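Jasmonate-induced oxygenase 2 (Arabidopsis thaliana, PDB 6LSV) oxidises the plant defence hormone jasmonate to 12-hydroxyjasmonate, using iron(II), molecular oxygen and 2-oxoglutarate. Local coordinates at residues F101-P104 / V105-E109. Residues are numbered along the deposited sequence; the frame is centred on the assembly and turned at random.
Sequences FHMP and VNAKE
Lys108 reaches back along the chain to Met103, where its ammonium NZ donates a hydrogen bond to the carbonyl O of Met103 (3.3 Å). The donor stands well above the carbonyl plane, about 51° out of it, and the bond is not the strongest that NZ makes: the side chain of Gln11 accepts from NZ through OE1 and also donates to Met103 O through NE2. Ammonium, carbonyl and amide are thus tied into one small polar cluster.

The second bond is between backbone groups. Ala107 N donates to Pro104 O (2.9 Å) with an N-H...O angle of 156°, and closes a turn that continues as Lys108 N donates to Val105 O.

Apolar contacts form around the Lys108 chain and beside Ala107. The middle of the lysine chain runs extended, and the bend at its last torsion (chi4 80°) turns NZ toward the carbonyl while Lys108 CE settles against CA of Phe101 (3.8 Å) and lies obliquely to the ring. Met103 passes Lys108 in the opposite direction; a bend at chi3 carries Met103 CE to within 4.1 Å of Lys108 CG. Met103 SD rests on Ala107 CB (3.5 Å). Val105 points away from residues 101-104 to meet helix 10-15 and Tyr121, while the Phe101 ring packs near-parallel to Tyr211 of strand 204-212.

Two extended residues, Met103 and Pro104, thus lead from helix 87-102 into a single helical turn, held by successive i to i+3 backbone bonds, in the connection to edge strand 120-122 of the dioxygenase's main sheet.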
loop_
_atom_site.group_PDB
_atom_site.type_symbol
_atom_site.label_atom_id
_atom_site.label_comp_id
_atom_site.label_asym_id
_atom_site.label_seq_id
_atom_site.Cartn_x
_atom_site.Cartn_y
_atom_site.Cartn_z
ATOM N N PHE A 101 -4.657 -10.980 -14.122
ATOM C CA PHE A 101 -5.017 -11.948 -13.096
ATOM C C PHE A 101 -6.112 -12.907 -13.541
ATOM O O PHE A 101 -6.292 -13.951 -12.905
ATOM C CB PHE A 101 -5.437 -11.223 -11.819
ATOM C CG PHE A 101 -4.285 -10.643 -11.051
ATOM C CD1 PHE A 101 -3.391 -11.471 -10.389
ATOM C CD2 PHE A 101 -4.086 -9.270 -10.999
ATOM C CE1 PHE A 101 -2.323 -10.945 -9.683
ATOM C CE2 PHE A 101 -3.019 -8.735 -10.293
ATOM C CZ PHE A 101 -2.135 -9.575 -9.635
ATOM N N HIS A 102 -6.843 -12.586 -14.609
ATOM C CA HIS A 102 -7.806 -13.529 -15.168
ATOM C C HIS A 102 -7.157 -14.574 -16.064
ATOM O O HIS A 102 -7.810 -15.568 -16.400
ATOM C CB HIS A 102 -8.890 -12.782 -15.941
ATOM C CG HIS A 102 -9.890 -12.104 -15.058
ATOM N ND1 HIS A 102 -10.914 -11.325 -15.550
ATOM C CD2 HIS A 102 -10.015 -12.087 -13.711
ATOM C CE1 HIS A 102 -11.630 -10.859 -14.543
ATOM N NE2 HIS A 102 -11.106 -11.307 -13.416
ATOM N N MET A 103 -5.895 -14.374 -16.451
ATOM C CA MET A 103 -5.093 -15.380 -17.134
ATOM C C MET A 103 -5.065 -16.672 -16.328
ATOM O O MET A 103 -5.240 -16.644 -15.102
ATOM C CB MET A 103 -3.663 -14.882 -17.334
ATOM C CG MET A 103 -3.407 -14.164 -18.630
ATOM S SD MET A 103 -1.693 -14.423 -19.097
ATOM C CE MET A 103 -0.845 -13.564 -17.774
ATOM N N PRO A 104 -4.853 -17.817 -16.973
ATOM C CA PRO A 104 -4.596 -19.047 -16.215
ATOM C C PRO A 104 -3.394 -18.870 -15.298
ATOM O O PRO A 104 -2.430 -18.181 -15.637
ATOM C CB PRO A 104 -4.330 -20.088 -17.305
ATOM C CG PRO A 104 -5.062 -19.566 -18.502
ATOM C CD PRO A 104 -4.965 -18.067 -18.421
ATOM N N VAL A 105 -3.469 -19.499 -14.122
ATOM C CA VAL A 105 -2.427 -19.338 -13.109
ATOM C C VAL A 105 -1.059 -19.701 -13.674
ATOM O O VAL A 105 -0.058 -19.029 -13.396
ATOM C CB VAL A 105 -2.759 -20.179 -11.863
ATOM C CG1 VAL A 105 -1.806 -19.850 -10.742
ATOM C CG2 VAL A 105 -4.192 -19.951 -11.422
ATOM N N ASN A 106 -0.989 -20.764 -14.479
ATOM C CA ASN A 106 0.298 -21.215 -14.997
ATOM C C ASN A 106 0.887 -20.273 -16.039
ATOM O O ASN A 106 2.033 -20.481 -16.453
ATOM C CB ASN A 106 0.165 -22.621 -15.582
ATOM C CG ASN A 106 -0.154 -23.659 -14.527
ATOM O OD1 ASN A 106 0.329 -23.575 -13.398
ATOM N ND2 ASN A 106 -0.970 -24.642 -14.888
ATOM N N ALA A 107 0.145 -19.251 -16.467
ATOM C CA ALA A 107 0.677 -18.274 -17.410
ATOM C C ALA A 107 1.506 -17.192 -16.727
ATOM O O ALA A 107 2.314 -16.538 -17.395
ATOM C CB ALA A 107 -0.465 -17.630 -18.201
ATOM N N LYS A 108 1.320 -16.987 -15.422
ATOM C CA LYS A 108 2.133 -16.049 -14.659
ATOM C C LYS A 108 3.195 -16.735 -13.809
ATOM O O LYS A 108 4.029 -16.041 -13.218
ATOM C CB LYS A 108 1.250 -15.187 -13.744
ATOM C CG LYS A 108 -0.238 -15.216 -14.055
ATOM C CD LYS A 108 -1.036 -14.635 -12.893
ATOM C CE LYS A 108 -2.537 -14.807 -13.085
ATOM N NZ LYS A 108 -3.023 -16.168 -12.739
ATOM N N GLU A 109 3.185 -18.072 -13.739
ATOM C CA GLU A 109 4.108 -18.786 -12.859
ATOM C C GLU A 109 5.560 -18.450 -13.172
ATOM O O GLU A 109 6.397 -18.376 -12.266
ATOM C CB GLU A 109 3.885 -20.293 -12.968
ATOM C CG GLU A 109 2.926 -20.859 -11.940
ATOM C CD GLU A 109 3.392 -20.654 -10.506
ATOM O OE1 GLU A 109 4.618 -20.561 -10.280
ATOM O OE2 GLU A 109 2.530 -20.597 -9.601
#